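Local coordinates for 16 kDa salivary peptide (PDB 7KCG), which is a mosquito salivary protein of unknown function whose ricin-type beta-trefoil fold suggests that it may bind sugars, at residues A[34-42]-A[118-126]. Numbering follows the deposited sequence.
Sequences RRHVSFCTD and TQGGTDWVA. With FMT (formic acid), chain C.
Phe39, near the end of strand 34-40, packs its ring against Thr118 and Val125, which bracket the connection between strands 115-118 and 125-128, an antiparallel pair of this beta-trefoil. The contact thus joins a strand of the main antiparallel sheet to a two-stranded hairpin.

Apolar packing forms its buried side. Phe39 and Thr118 approach from opposite directions, and ring atoms CE2 and CZ meet CB of Thr118, CE2 at 3.6 Å. Val125 CG2 lies obliquely to the same ring, 3.7 Å from Phe39 CE2, while Trp124 O and Asp123 CA sit at the ring edge. The Val37 and Val125 side chains cross at about a right angle, with Val37 CG2 3.5 Å from Val125 CB. That methyl stands between the backbone N and the carbonyl carbon of Val37; the Val37 side chain also touches Val78 and Leu80 of strand 76-81.

Polar contacts gather at Ser38. Ser38 OG, turned anti to the backbone N (chi1 -159°), donates to Asp123 O over 3.1 Å, in the carbonyl plane and on a lone pair, with a C=O...O angle of 124°. The same carbonyl receives a CA-H...O contact from Ser38 CA, so one oxygen meets both backbone and side chain of Ser38. Asp123 OD2 lies 3.2 Å from Ser38 OG, and the carboxylate's OD1 is in a salt bridge with Arg21.

At the start of the strand, away from the contact, Arg34 NE hydrogen-bonds to O2 of a formic acid molecule, probably from the crystallisation liquor. Within the hairpin, Thr118 OG1 donates to Trp124 O over 3.1 Å, tilted 22° from the carbonyl plane, while this Thr118 hydroxyl oxygen also touches Phe39 CE2 at 3.3 Å.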
ATOM      1  N   ARG A  34      -4.493  15.079  -3.895  1.00 67.53           N
ATOM      2  CA  ARG A  34      -4.700  13.651  -3.549  1.00 65.49           C
ATOM      3  C   ARG A  34      -5.091  12.830  -4.785  1.00 68.02           C
ATOM      4  O   ARG A  34      -6.111  13.151  -5.373  1.00 70.36           O
ATOM      5  CB  ARG A  34      -5.752  13.577  -2.442  1.00 61.43           C
ATOM      6  CG  ARG A  34      -5.266  14.016  -1.072  1.00 62.56           C
ATOM      7  CD  ARG A  34      -6.410  14.492  -0.206  1.00 63.25           C
ATOM      8  NE  ARG A  34      -5.908  15.131   0.995  1.00 68.56           N
ATOM      9  CZ  ARG A  34      -5.691  16.433   1.113  1.00 73.95           C
ATOM     10  NH1 ARG A  34      -5.941  17.241   0.097  1.00 70.79           N
ATOM     11  NH2 ARG A  34      -5.226  16.927   2.245  1.00 67.50           N
ATOM     12  N   ARG A  35      -4.296  11.830  -5.169  1.00 60.77           N
ATOM     13  CA  ARG A  35      -4.623  10.921  -6.298  1.00 59.38           C
ATOM     14  C   ARG A  35      -5.064   9.573  -5.736  1.00 60.70           C
ATOM     15  O   ARG A  35      -4.574   9.179  -4.688  1.00 49.43           O
ATOM     16  CB  ARG A  35      -3.439  10.731  -7.245  1.00 64.44           C
ATOM     17  CG  ARG A  35      -3.640   9.717  -8.360  1.00 66.35           C
ATOM     18  CD  ARG A  35      -2.408   9.463  -9.203  1.00 66.70           C
ATOM     19  NE  ARG A  35      -1.592  10.650  -9.347  1.00 74.91           N
ATOM     20  CZ  ARG A  35      -1.792  11.591 -10.257  1.00 82.11           C
ATOM     21  NH1 ARG A  35      -2.786  11.477 -11.118  1.00 81.48           N
ATOM     22  NH2 ARG A  35      -0.996  12.641 -10.302  1.00 81.10           N
ATOM     23  N   HIS A  36      -5.973   8.897  -6.423  1.00 61.51           N
ATOM     24  CA  HIS A  36      -6.536   7.636  -5.894  1.00 65.54           C
ATOM     25  C   HIS A  36      -5.622   6.457  -6.190  1.00 57.62           C
ATOM     26  O   HIS A  36      -4.712   6.606  -6.995  1.00 58.81           O
ATOM     27  CB  HIS A  36      -7.922   7.429  -6.494  1.00 67.49           C
ATOM     28  CG  HIS A  36      -9.013   8.091  -5.723  1.00 70.01           C
ATOM     29  ND1 HIS A  36      -9.863   9.013  -6.293  1.00 73.50           N
ATOM     30  CD2 HIS A  36      -9.396   7.966  -4.436  1.00 63.81           C
ATOM     31  CE1 HIS A  36     -10.725   9.424  -5.389  1.00 73.50           C
ATOM     32  NE2 HIS A  36     -10.457   8.801  -4.243  1.00 69.26           N
ATOM     33  N   VAL A  37      -5.879   5.333  -5.541  1.00 60.44           N
ATOM     34  CA  VAL A  37      -5.103   4.125  -5.797  1.00 63.60           C
ATOM     35  C   VAL A  37      -6.032   3.054  -6.348  1.00 63.65           C
ATOM     36  O   VAL A  37      -7.229   3.019  -6.039  1.00 65.01           O
ATOM     37  CB  VAL A  37      -4.379   3.600  -4.542  1.00 57.27           C
ATOM     38  CG1 VAL A  37      -3.313   4.581  -4.093  1.00 56.08           C
ATOM     39  CG2 VAL A  37      -5.378   3.351  -3.432  1.00 56.38           C
ATOM     40  N   SER A  38      -5.467   2.172  -7.163  1.00 57.51           N
ATOM     41  CA  SER A  38      -6.274   1.170  -7.836  1.00 60.86           C
ATOM     42  C   SER A  38      -5.430  -0.083  -8.066  1.00 57.84           C
ATOM     43  O   SER A  38      -4.383  -0.274  -7.437  1.00 52.16           O
ATOM     44  CB  SER A  38      -6.848   1.752  -9.137  1.00 68.13           C
ATOM     45  OG  SER A  38      -7.979   1.009  -9.531  1.00 68.89           O
ATOM     46  N   PHE A  39      -5.918  -0.918  -8.974  1.00 71.90           N
ATOM     47  CA  PHE A  39      -5.226  -2.179  -9.306  1.00 69.62           C
ATOM     48  C   PHE A  39      -5.002  -2.248 -10.812  1.00 80.45           C
ATOM     49  O   PHE A  39      -5.639  -1.502 -11.559  1.00 86.77           O
ATOM     50  CB  PHE A  39      -6.058  -3.373  -8.855  1.00 66.09           C
ATOM     51  CG  PHE A  39      -6.091  -3.628  -7.376  1.00 62.49           C
ATOM     52  CD1 PHE A  39      -5.032  -4.254  -6.747  1.00 58.06           C
ATOM     53  CD2 PHE A  39      -7.190  -3.264  -6.625  1.00 58.98           C
ATOM     54  CE1 PHE A  39      -5.063  -4.494  -5.385  1.00 50.61           C
ATOM     55  CE2 PHE A  39      -7.217  -3.501  -5.264  1.00 58.11           C
ATOM     56  CZ  PHE A  39      -6.155  -4.116  -4.648  1.00 52.23           C
ATOM     57  N   CYS A  40      -4.076  -3.103 -11.227  1.00 68.44           N
ATOM     58  CA  CYS A  40      -3.781  -3.304 -12.667  1.00 74.18           C
ATOM     59  C   CYS A  40      -3.316  -4.750 -12.877  1.00 71.90           C
ATOM     60  O   CYS A  40      -2.737  -5.313 -11.952  1.00 65.86           O
ATOM     61  CB  CYS A  40      -2.726  -2.329 -13.161  1.00 77.04           C
ATOM     62  SG  CYS A  40      -2.876  -1.907 -14.916  1.00 97.38           S
ATOM     63  N   THR A  41      -3.544  -5.312 -14.064  1.00 75.00           N
ATOM     64  CA  THR A  41      -3.233  -6.727 -14.353  1.00 69.36           C
ATOM     65  C   THR A  41      -1.729  -6.856 -14.517  1.00 70.64           C
ATOM     66  O   THR A  41      -1.160  -7.844 -14.055  1.00 71.27           O
ATOM     67  CB  THR A  41      -4.026  -7.149 -15.600  1.00 76.84           C
ATOM     68  OG1 THR A  41      -5.404  -7.232 -15.237  1.00 79.43           O
ATOM     69  CG2 THR A  41      -3.579  -8.462 -16.204  1.00 78.73           C
ATOM     70  N   ASP A  42      -1.125  -5.872 -15.161  1.00 77.05           N
ATOM     71  CA  ASP A  42       0.326  -5.916 -15.386  1.00 79.17           C
ATOM     72  C   ASP A  42       1.041  -5.351 -14.153  1.00 77.55           C
ATOM     73  O   ASP A  42       0.452  -4.529 -13.444  1.00 75.21           O
ATOM     74  N   THR A 118      -8.520  -4.758   0.281  1.00 46.02           N
ATOM     75  CA  THR A 118      -9.430  -4.570  -0.840  1.00 49.38           C
ATOM     76  C   THR A 118     -10.588  -5.541  -0.719  1.00 54.39           C
ATOM     77  O   THR A 118     -10.430  -6.667  -0.237  1.00 46.62           O
ATOM     78  CB  THR A 118      -8.745  -4.749  -2.204  1.00 48.88           C
ATOM     79  OG1 THR A 118      -9.663  -4.373  -3.245  1.00 49.36           O
ATOM     80  CG2 THR A 118      -8.308  -6.189  -2.421  1.00 48.49           C
ATOM     81  N   GLN A 119     -11.728  -5.116  -1.256  1.00 57.26           N
ATOM     82  CA  GLN A 119     -12.949  -5.933  -1.118  1.00 65.89           C
ATOM     83  C   GLN A 119     -12.871  -7.190  -1.966  1.00 65.83           C
ATOM     84  O   GLN A 119     -13.018  -8.288  -1.414  1.00 71.73           O
ATOM     85  CB  GLN A 119     -14.164  -5.115  -1.538  1.00 66.54           C
ATOM     86  CG  GLN A 119     -15.439  -5.541  -0.828  1.00 74.78           C
ATOM     87  CD  GLN A 119     -15.354  -5.352   0.665  1.00 76.58           C
ATOM     88  OE1 GLN A 119     -15.236  -4.235   1.161  1.00 78.66           O
ATOM     89  NE2 GLN A 119     -15.430  -6.449   1.399  1.00 76.17           N
ATOM     90  N   GLY A 120     -12.721  -7.023  -3.256  1.00 69.82           N
ATOM     91  CA  GLY A 120     -12.761  -8.193  -4.135  1.00 72.67           C
ATOM     92  C   GLY A 120     -13.487  -7.868  -5.417  1.00 75.68           C
ATOM     93  O   GLY A 120     -14.682  -7.631  -5.360  1.00 84.64           O
ATOM     94  N   GLY A 121     -12.757  -7.795  -6.526  1.00 90.11           N
ATOM     95  CA  GLY A 121     -13.354  -7.477  -7.839  1.00 96.66           C
ATOM     96  C   GLY A 121     -13.590  -5.992  -7.947  1.00 95.17           C
ATOM     97  O   GLY A 121     -14.087  -5.547  -8.989  1.00 97.78           O
ATOM     98  N   THR A 122     -13.226  -5.261  -6.898  1.00 91.07           N
ATOM     99  CA  THR A 122     -13.426  -3.804  -6.841  1.00 83.57           C
ATOM    100  C   THR A 122     -12.083  -3.156  -7.076  1.00 81.68           C
ATOM    101  O   THR A 122     -11.084  -3.732  -6.624  1.00 77.99           O
ATOM    102  CB  THR A 122     -13.864  -3.406  -5.435  1.00 82.79           C
ATOM    103  OG1 THR A 122     -14.534  -4.533  -4.877  1.00 91.11           O
ATOM    104  CG2 THR A 122     -14.791  -2.214  -5.419  1.00 75.10           C
ATOM    105  N   ASP A 123     -12.060  -2.051  -7.801  1.00 70.90           N
ATOM    106  CA  ASP A 123     -10.842  -1.282  -8.001  1.00 67.24           C
ATOM    107  C   ASP A 123     -10.590  -0.305  -6.859  1.00 60.42           C
ATOM    108  O   ASP A 123      -9.683   0.529  -6.952  1.00 61.63           O
ATOM    109  CB  ASP A 123     -10.889  -0.557  -9.346  1.00 74.44           C
ATOM    110  CG  ASP A 123     -10.478  -1.459 -10.500  1.00 80.56           C
ATOM    111  OD1 ASP A 123     -10.997  -2.593 -10.582  1.00 79.27           O
ATOM    112  OD2 ASP A 123      -9.632  -1.038 -11.320  1.00 82.80           O
ATOM    113  N   TRP A 124     -11.371  -0.402  -5.783  1.00 50.19           N
ATOM    114  CA  TRP A 124     -11.235   0.472  -4.632  1.00 48.61           C
ATOM    115  C   TRP A 124     -10.350  -0.199  -3.587  1.00 47.04           C
ATOM    116  O   TRP A 124     -10.474  -1.406  -3.329  1.00 48.03           O
ATOM    117  CB  TRP A 124     -12.607   0.801  -4.035  1.00 51.42           C
ATOM    118  CG  TRP A 124     -13.520   1.538  -5.000  1.00 51.88           C
ATOM    119  CD1 TRP A 124     -13.132   2.306  -6.053  1.00 51.29           C
ATOM    120  CD2 TRP A 124     -14.962   1.535  -5.013  1.00 54.38           C
ATOM    121  NE1 TRP A 124     -14.238   2.796  -6.716  1.00 53.23           N
ATOM    122  CE2 TRP A 124     -15.371   2.341  -6.092  1.00 55.14           C
ATOM    123  CE3 TRP A 124     -15.942   0.934  -4.210  1.00 56.10           C
ATOM    124  CZ2 TRP A 124     -16.724   2.572  -6.394  1.00 57.54           C
ATOM    125  CZ3 TRP A 124     -17.286   1.160  -4.509  1.00 61.54           C
ATOM    126  CH2 TRP A 124     -17.663   1.975  -5.595  1.00 59.18           C
ATOM    127  N   VAL A 125      -9.450   0.594  -3.008  1.00 52.69           N
ATOM    128  CA  VAL A 125      -8.533   0.177  -1.948  1.00 46.64           C
ATOM    129  C   VAL A 125      -8.909   0.948  -0.695  1.00 47.87           C
ATOM    130  O   VAL A 125      -9.370   2.094  -0.767  1.00 47.08           O
ATOM    131  CB  VAL A 125      -7.065   0.445  -2.341  1.00 42.82           C
ATOM    132  CG1 VAL A 125      -6.077  -0.050  -1.259  1.00 40.66           C
ATOM    133  CG2 VAL A 125      -6.754  -0.155  -3.698  1.00 46.79           C
ATOM    134  N   ALA A 126      -8.720   0.315   0.457  1.00 48.93           N
ATOM    135  CA  ALA A 126      -9.020   0.938   1.735  1.00 49.44           C
ATOM    136  C   ALA A 126      -8.068   0.393   2.791  1.00 47.65           C
ATOM    137  O   ALA A 126      -7.071  -0.271   2.482  1.00 46.43           O
ATOM    138  CB  ALA A 126     -10.486   0.700   2.115  1.00 57.01           C
TER
HETATM  139  C   FMT C 302      -5.401  13.885   4.661  1.00 50.39           C
HETATM  140  O1  FMT C 302      -5.549  13.453   5.784  1.00 49.97           O
HETATM  141  O2  FMT C 302      -6.307  13.917   3.741  1.00 54.91           O